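Local coordinates for protein chitinase (Paenibacillus sp. FPU-7, PDB 5GZT) that probably hydrolyses internal beta-1,4 linkages between N-acetylglucosamine units in chitin and chitodextrins, as a family 18 glycoside hydrolase, at residues 329-332 with 333-337; 433-436 with 437-440; 564-568 with 569-573. One frame throughout, in Å; residues are numbered along the deposited sequence.

Contact 1: 329-332 with 333-337; sequences PTIT and EADRI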
loop_
_atom_site.group_PDB
_atom_site.type_symbol
_atom_site.label_atom_id
_atom_site.label_comp_id
_atom_site.label_asym_id
_atom_site.label_seq_id
_atom_site.Cartn_x
_atom_site.Cartn_y
_atom_site.Cartn_z
ATOM N N PRO B 329 -10.920 17.409 -26.257
ATOM C CA PRO B 329 -11.723 18.542 -26.774
ATOM C C PRO B 329 -12.926 18.902 -25.879
ATOM O O PRO B 329 -13.618 19.860 -26.125
ATOM C CB PRO B 329 -12.226 18.009 -28.116
ATOM C CG PRO B 329 -12.467 16.544 -27.826
ATOM C CD PRO B 329 -11.322 16.139 -26.906
ATOM N N THR B 330 -13.124 18.126 -24.832
ATOM C CA THR B 330 -14.282 18.188 -23.956
ATOM C C THR B 330 -14.057 19.221 -22.847
ATOM O O THR B 330 -14.973 19.594 -22.123
ATOM C CB THR B 330 -14.461 16.742 -23.409
ATOM O OG1 THR B 330 -15.074 15.965 -24.457
ATOM C CG2 THR B 330 -15.208 16.640 -22.096
ATOM N N ILE B 331 -12.815 19.642 -22.691
ATOM C CA ILE B 331 -12.459 20.617 -21.692
ATOM C C ILE B 331 -12.199 21.966 -22.379
ATOM O O ILE B 331 -12.403 22.111 -23.611
ATOM C CB ILE B 331 -11.285 20.080 -20.853
ATOM C CG1 ILE B 331 -10.056 19.771 -21.753
ATOM C CG2 ILE B 331 -11.787 18.850 -20.075
ATOM C CD1 ILE B 331 -8.763 19.335 -21.044
ATOM N N THR B 332 -11.786 22.954 -21.592
ATOM C CA THR B 332 -11.564 24.283 -22.185
ATOM C C THR B 332 -10.179 24.427 -22.679
ATOM O O THR B 332 -9.278 23.645 -22.320
ATOM C CB THR B 332 -11.777 25.382 -21.186
ATOM O OG1 THR B 332 -10.762 25.338 -20.196
ATOM C CG2 THR B 332 -13.162 25.202 -20.552
ATOM N N GLU B 333 -9.975 25.434 -23.532
ATOM C CA GLU B 333 -8.634 25.709 -23.990
ATOM C C GLU B 333 -7.705 25.927 -22.782
ATOM O O GLU B 333 -6.580 25.433 -22.756
ATOM C CB GLU B 333 -8.616 26.923 -24.952
ATOM C CG GLU B 333 -7.277 27.198 -25.598
ATOM C CD GLU B 333 -6.789 26.025 -26.445
ATOM O OE1 GLU B 333 -7.621 25.222 -26.906
ATOM O OE2 GLU B 333 -5.561 25.915 -26.648
ATOM N N ALA B 334 -8.160 26.655 -21.763
ATOM C CA ALA B 334 -7.276 26.922 -20.604
ATOM C C ALA B 334 -6.977 25.607 -19.867
ATOM O O ALA B 334 -5.895 25.429 -19.320
ATOM C CB ALA B 334 -7.939 27.916 -19.648
ATOM N N ASP B 335 -7.972 24.724 -19.823
ATOM C CA ASP B 335 -7.745 23.366 -19.234
ATOM C C ASP B 335 -6.643 22.611 -20.044
ATOM O O ASP B 335 -5.747 22.024 -19.454
ATOM C CB ASP B 335 -9.041 22.516 -19.193
ATOM C CG ASP B 335 -10.078 23.037 -18.245
ATOM O OD1 ASP B 335 -9.795 23.702 -17.214
ATOM O OD2 ASP B 335 -11.236 22.736 -18.546
ATOM N N ARG B 336 -6.689 22.665 -21.374
ATOM C CA ARG B 336 -5.646 21.991 -22.188
ATOM C C ARG B 336 -4.283 22.571 -21.969
ATOM O O ARG B 336 -3.263 21.845 -21.866
ATOM C CB ARG B 336 -5.982 22.010 -23.685
ATOM C CG ARG B 336 -7.149 21.112 -24.063
ATOM C CD ARG B 336 -7.378 21.090 -25.568
ATOM N NE ARG B 336 -8.129 22.296 -25.975
ATOM C CZ ARG B 336 -9.454 22.451 -25.918
ATOM N NH1 ARG B 336 -10.261 21.495 -25.508
ATOM N NH2 ARG B 336 -9.986 23.608 -26.261
ATOM N N ILE B 337 -4.239 23.873 -21.828
ATOM C CA ILE B 337 -2.961 24.531 -21.562
ATOM C C ILE B 337 -2.351 24.030 -20.253
ATOM O O ILE B 337 -1.165 23.767 -20.217
ATOM C CB ILE B 337 -3.091 26.079 -21.554
ATOM C CG1 ILE B 337 -3.401 26.567 -22.996
ATOM C CG2 ILE B 337 -1.821 26.736 -20.972
ATOM C CD1 ILE B 337 -3.885 28.014 -23.103
HETATM O O HOH W 1 -12.673 24.186 -26.163
#
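Thr332 and Asp335 bond to each other twice where helix 333-340 begins. The hydroxyl of Thr332 lies between its own backbone N and carbonyl carbon (chi1 68°). From there OG1 accepts a bond from Asp335 N at 2.9 Å. Asp335 answers with its carboxylate. Asp335 CG lies anti to the carbonyl carbon (chi1 -67°), which brings Asp335 OD2 to within 3.1 Å of Thr332 N. The N-H of Thr332 points almost straight at OD2, at 172°, but meets it from above the carboxylate plane. These reciprocal bonds make a capping box with Thr332 as N-cap, and they satisfy N-H groups at the helix start. The first regular turn follows, with Arg336 N bonded to Thr332 O at 2.9 Å.

Arg336 folds back over the same turn. A bend at chi3 lays one face of its guanidinium over Thr332 O. Its NE and NH2 both hold OE1 of Glu333 side-on, NH2 at 2.9 Å, and OE1 lies in the guanidinium plane. Through OE2, Glu333 has a second charged partner, Arg340. NH1 of Arg336 makes a weak, bent bond of 2.9 Å to Ile331 O and another bond to Asp328 O. Water 1 accepts from NH2 in the guanidinium plane. Ile331 CD1 packs against the aliphatic parts of both Asp335 and Arg336, 3.7 Å from Asp335 CB and 3.9 Å from Arg336 CG.

Contact 2: 433-436 with 437-440; sequences LKLL and REKL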
loop_
_atom_site.group_PDB
_atom_site.type_symbol
_atom_site.label_atom_id
_atom_site.label_comp_id
_atom_site.label_asym_id
_atom_site.label_seq_id
_atom_site.Cartn_x
_atom_site.Cartn_y
_atom_site.Cartn_z
ATOM N N LEU B 433 5.062 -8.870 -20.263
ATOM C CA LEU B 433 5.375 -8.993 -18.827
ATOM C C LEU B 433 6.632 -9.816 -18.603
ATOM O O LEU B 433 7.494 -9.487 -17.764
ATOM C CB LEU B 433 4.164 -9.584 -18.077
ATOM C CG LEU B 433 2.974 -8.611 -17.930
ATOM C CD1 LEU B 433 1.770 -9.363 -17.408
ATOM C CD2 LEU B 433 3.300 -7.436 -17.038
ATOM N N LYS B 434 6.700 -10.924 -19.315
ATOM C CA LYS B 434 7.936 -11.759 -19.305
ATOM C C LYS B 434 9.197 -10.933 -19.568
ATOM O O LYS B 434 10.188 -10.905 -18.774
ATOM C CB LYS B 434 7.757 -12.820 -20.379
ATOM C CG LYS B 434 8.891 -13.825 -20.492
ATOM C CD LYS B 434 8.466 -14.913 -21.476
ATOM C CE LYS B 434 9.475 -16.053 -21.545
ATOM N NZ LYS B 434 10.800 -15.543 -21.960
ATOM N N LEU B 435 9.143 -10.200 -20.680
ATOM C CA LEU B 435 10.259 -9.372 -21.054
ATOM C C LEU B 435 10.678 -8.430 -19.956
ATOM O O LEU B 435 11.857 -8.347 -19.603
ATOM C CB LEU B 435 9.957 -8.615 -22.335
ATOM C CG LEU B 435 11.101 -7.769 -22.921
ATOM C CD1 LEU B 435 12.417 -8.547 -23.101
ATOM C CD2 LEU B 435 10.602 -7.204 -24.240
ATOM N N LEU B 436 9.710 -7.741 -19.359
ATOM C CA LEU B 436 10.027 -6.690 -18.380
ATOM C C LEU B 436 10.663 -7.290 -17.163
ATOM O O LEU B 436 11.575 -6.703 -16.493
ATOM C CB LEU B 436 8.712 -5.952 -17.960
ATOM C CG LEU B 436 8.131 -4.976 -18.978
ATOM C CD1 LEU B 436 6.643 -4.786 -18.723
ATOM C CD2 LEU B 436 8.893 -3.679 -18.892
ATOM N N ARG B 437 10.082 -8.415 -16.780
ATOM C CA ARG B 437 10.658 -9.152 -15.640
ATOM C C ARG B 437 12.155 -9.524 -15.988
ATOM O O ARG B 437 13.093 -9.278 -15.194
ATOM C CB ARG B 437 9.835 -10.412 -15.378
ATOM C CG ARG B 437 9.932 -11.041 -13.995
ATOM C CD ARG B 437 10.962 -10.457 -13.071
ATOM N NE ARG B 437 10.419 -9.630 -12.044
ATOM C CZ ARG B 437 11.057 -8.667 -11.375
ATOM N NH1 ARG B 437 12.287 -8.270 -11.645
ATOM N NH2 ARG B 437 10.382 -8.021 -10.433
ATOM N N GLU B 438 12.356 -10.070 -17.186
ATOM C CA GLU B 438 13.756 -10.399 -17.653
ATOM C C GLU B 438 14.666 -9.185 -17.527
ATOM O O GLU B 438 15.708 -9.226 -16.797
ATOM C CB GLU B 438 13.715 -10.918 -19.068
ATOM C CG GLU B 438 13.107 -12.302 -19.081
ATOM C CD GLU B 438 12.705 -12.810 -20.452
ATOM O OE1 GLU B 438 12.785 -12.078 -21.463
ATOM O OE2 GLU B 438 12.264 -13.973 -20.488
ATOM N N LYS B 439 14.238 -8.068 -18.126
ATOM C CA LYS B 439 15.092 -6.901 -18.134
ATOM C C LYS B 439 15.373 -6.357 -16.744
ATOM O O LYS B 439 16.466 -5.772 -16.483
ATOM C CB LYS B 439 14.497 -5.828 -19.021
ATOM C CG LYS B 439 14.295 -6.270 -20.469
ATOM C CD LYS B 439 14.309 -5.057 -21.364
ATOM C CE LYS B 439 14.150 -5.434 -22.824
ATOM N NZ LYS B 439 15.470 -5.759 -23.432
ATOM N N LEU B 440 14.394 -6.502 -15.834
ATOM C CA LEU B 440 14.533 -5.894 -14.512
ATOM C C LEU B 440 15.490 -6.766 -13.747
ATOM O O LEU B 440 16.358 -6.261 -13.056
ATOM C CB LEU B 440 13.187 -5.710 -13.757
ATOM C CG LEU B 440 12.237 -4.599 -14.276
ATOM C CD1 LEU B 440 10.800 -4.811 -13.792
ATOM C CD2 LEU B 440 12.756 -3.262 -13.824
HETATM O O HOH W 2 11.276 -12.812 -23.306
#
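Lys434 and Glu438, one helical turn apart, form a salt bridge with NZ 2.6 Å from OE2. The lysine runs extended to CE and turns at chi4 (-59°), which brings NZ round to the carboxylate. OE2 receives it on the syn lone pair, the side of the other oxygen. Water 2 joins the second oxygen to the same amine: it donates to Glu438 OE1 at 2.5 Å and accepts from Lys434 NZ at 3.1 Å. Beneath this pair run the regular bonds of helix 425-447, such as Glu438 N to Lys434 O at 2.8 Å.

Next round the helix, Leu435 meets the aliphatic part of Lys439. Leu435 CD1 lies 3.6 Å from Lys439 CE, and the two side chains cross obliquely. The amine of Lys439 goes on to a salt bridge with Glu386 of helix 382-398. Arg437 leads away to Asp441 and to Tyr451 O, with Leu440 CD1 on one side of its guanidinium, offset toward the rim.

This part of the helix has an exposed polar side, where Lys434 and Glu438 pair, and a buried apolar side. Leu433 and Leu436 pack on barrel strands 403-407 and 452-457, Leu435 and Leu440 on helix 382-398. Arg437 is a buried charge, met by partners of its own.

Contact 3: 564-568 with 569-573; sequences YSELV and NNYIN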
loop_
_atom_site.group_PDB
_atom_site.type_symbol
_atom_site.label_atom_id
_atom_site.label_comp_id
_atom_site.label_asym_id
_atom_site.label_seq_id
_atom_site.Cartn_x
_atom_site.Cartn_y
_atom_site.Cartn_z
ATOM N N TYR B 564 -14.416 11.781 -2.405
ATOM C CA TYR B 564 -14.764 11.682 -0.968
ATOM C C TYR B 564 -14.668 13.043 -0.224
ATOM O O TYR B 564 -15.467 13.312 0.624
ATOM C CB TYR B 564 -13.822 10.713 -0.297
ATOM C CG TYR B 564 -14.148 10.349 1.139
ATOM C CD1 TYR B 564 -15.325 9.654 1.467
ATOM C CD2 TYR B 564 -13.325 10.781 2.185
ATOM C CE1 TYR B 564 -15.618 9.348 2.800
ATOM C CE2 TYR B 564 -13.594 10.443 3.498
ATOM C CZ TYR B 564 -14.730 9.713 3.830
ATOM O OH TYR B 564 -15.012 9.361 5.133
ATOM N N SER B 565 -13.627 13.833 -0.461
ATOM C CA SER B 565 -13.501 15.138 0.222
ATOM C C SER B 565 -14.721 16.019 0.016
ATOM O O SER B 565 -15.165 16.680 0.947
ATOM C CB SER B 565 -12.262 15.879 -0.251
ATOM O OG SER B 565 -12.248 16.016 -1.671
ATOM N N GLU B 566 -15.298 15.992 -1.179
ATOM C CA GLU B 566 -16.476 16.769 -1.460
ATOM C C GLU B 566 -17.692 16.178 -0.736
ATOM O O GLU B 566 -18.548 16.912 -0.243
ATOM C CB GLU B 566 -16.714 16.822 -2.963
ATOM C CG GLU B 566 -18.040 17.382 -3.424
ATOM C CD GLU B 566 -18.233 18.862 -3.092
ATOM O OE1 GLU B 566 -17.256 19.653 -2.969
ATOM O OE2 GLU B 566 -19.415 19.269 -2.881
ATOM N N LEU B 567 -17.754 14.847 -0.639
ATOM C CA LEU B 567 -18.817 14.223 0.129
ATOM C C LEU B 567 -18.746 14.625 1.596
ATOM O O LEU B 567 -19.739 14.937 2.201
ATOM C CB LEU B 567 -18.821 12.673 -0.005
ATOM C CG LEU B 567 -19.065 12.050 -1.397
ATOM C CD1 LEU B 567 -18.877 10.525 -1.295
ATOM C CD2 LEU B 567 -20.420 12.404 -1.943
ATOM N N VAL B 568 -17.585 14.596 2.163
ATOM C CA VAL B 568 -17.393 15.019 3.546
ATOM C C VAL B 568 -17.871 16.480 3.685
ATOM O O VAL B 568 -18.665 16.802 4.563
ATOM C CB VAL B 568 -15.944 14.838 3.964
ATOM C CG1 VAL B 568 -15.668 15.525 5.288
ATOM C CG2 VAL B 568 -15.571 13.335 4.053
ATOM N N ASN B 569 -17.388 17.354 2.812
ATOM C CA ASN B 569 -17.702 18.765 2.939
ATOM C C ASN B 569 -19.187 19.090 2.773
ATOM O O ASN B 569 -19.678 19.911 3.506
ATOM C CB ASN B 569 -16.850 19.575 1.976
ATOM C CG ASN B 569 -15.356 19.635 2.392
ATOM O OD1 ASN B 569 -14.936 19.328 3.510
ATOM N ND2 ASN B 569 -14.581 20.034 1.465
ATOM N N ASN B 570 -19.897 18.453 1.826
ATOM C CA ASN B 570 -21.193 18.940 1.435
ATOM C C ASN B 570 -22.324 17.894 1.359
ATOM O O ASN B 570 -23.500 18.287 1.190
ATOM C CB ASN B 570 -21.079 19.671 0.079
ATOM C CG ASN B 570 -20.153 20.876 0.150
ATOM O OD1 ASN B 570 -19.197 21.065 -0.640
ATOM N ND2 ASN B 570 -20.385 21.646 1.142
ATOM N N TYR B 571 -22.016 16.599 1.548
ATOM C CA TYR B 571 -23.081 15.576 1.345
ATOM C C TYR B 571 -23.360 14.643 2.541
ATOM O O TYR B 571 -24.513 14.307 2.815
ATOM C CB TYR B 571 -22.741 14.711 0.164
ATOM C CG TYR B 571 -22.868 15.328 -1.200
ATOM C CD1 TYR B 571 -21.874 16.162 -1.683
ATOM C CD2 TYR B 571 -23.916 15.011 -2.029
ATOM C CE1 TYR B 571 -21.980 16.731 -2.945
ATOM C CE2 TYR B 571 -24.046 15.568 -3.331
ATOM C CZ TYR B 571 -23.034 16.396 -3.785
ATOM O OH TYR B 571 -23.084 16.932 -5.066
ATOM N N ILE B 572 -22.320 14.120 3.174
ATOM C CA ILE B 572 -22.590 12.992 4.125
ATOM C C ILE B 572 -23.302 13.578 5.371
ATOM O O ILE B 572 -22.716 14.353 6.143
ATOM C CB ILE B 572 -21.330 12.237 4.566
ATOM C CG1 ILE B 572 -20.583 11.643 3.403
ATOM C CG2 ILE B 572 -21.733 11.108 5.551
ATOM C CD1 ILE B 572 -19.140 11.171 3.711
ATOM N N ASN B 573 -24.569 13.244 5.494
ATOM C CA ASN B 573 -25.470 13.755 6.498
ATOM C C ASN B 573 -25.609 15.279 6.396
ATOM O O ASN B 573 -25.803 15.943 7.411
ATOM C CB ASN B 573 -25.079 13.263 7.913
ATOM C CG ASN B 573 -26.170 13.476 8.943
ATOM O OD1 ASN B 573 -27.358 13.385 8.645
ATOM N ND2 ASN B 573 -25.771 13.779 10.199
HETATM O O HOH W 3 -15.154 20.013 -1.550
HETATM O O HOH W 4 -20.035 15.052 6.106
#
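Ile572 folds back beneath the C-terminal part of helix 564-570 and meets Leu567, Val568 and Tyr564. Its CB is 3.9 Å from Leu567 O. CG1, anti to the carbonyl carbon of Ile572 (chi1 -59°), lies 3.6 Å from that same oxygen and also approaches Leu567 CB. CD1 of Ile572, the tip, meets three apolar groups. It touches Leu567 CB at 4.0 Å, Val568 CG2 at 4.2 Å and Tyr564 CE1 at 4.1 Å. It comes to the tyrosine ring obliquely. Val568 CG2 itself sits over one face of that ring, offset toward the rim. The hydroxyl of Tyr564 bonds to Glu633.

Leu567 O takes two backbone bonds, from Tyr571 N and from Ile572 N. The donors come from opposite faces of the carbonyl plane. Leu567 CD2 packs against the ring of Tyr571 at CG, 3.9 Å away. Glu566 bends at chi2 (65°), which sets OE2 near the edge of the Tyr571 ring, 3.6 Å from CE1. The carboxylate stands almost upright to that ring, its plane turned by 82°. Water 3 links Glu566 OE1 to Asn569 ND2. Water 4 donates to both Val568 O and Ile572 O, joining the helix to the chain that leaves it.

Leu567 and Tyr571 also touch Ile562 and Ile597, and Tyr571 and Ile572 reach Leu590. This short helix therefore packs on the five-stranded antiparallel sheet that runs from strand 561-563 to strand 578-582, which fits the small alpha+beta insertion found in many family 18 barrels.

In the fold
All three contacts are local and follow in series within the first family 18 region, so none nests in or crosses another. Contact 1 comes first. It closes the loop between helix 323-326 and helix 333-340 at the protein surface. Contact 2 closes no loop; it lies within helix 425-447, which joins barrel strands 403-407 and 452-457 and packs beside helix 382-398. Contact 3 spans helix 564-570, which follows strand 561-563, and the chain that leaves it toward strand 578-582. None touches another: contacts 1 and 3 are about 17 Å apart at their nearest atoms, contacts 2 and 3 about 30 Å. They thus lie apart, in a surface loop, a barrel helix and the probable insertion.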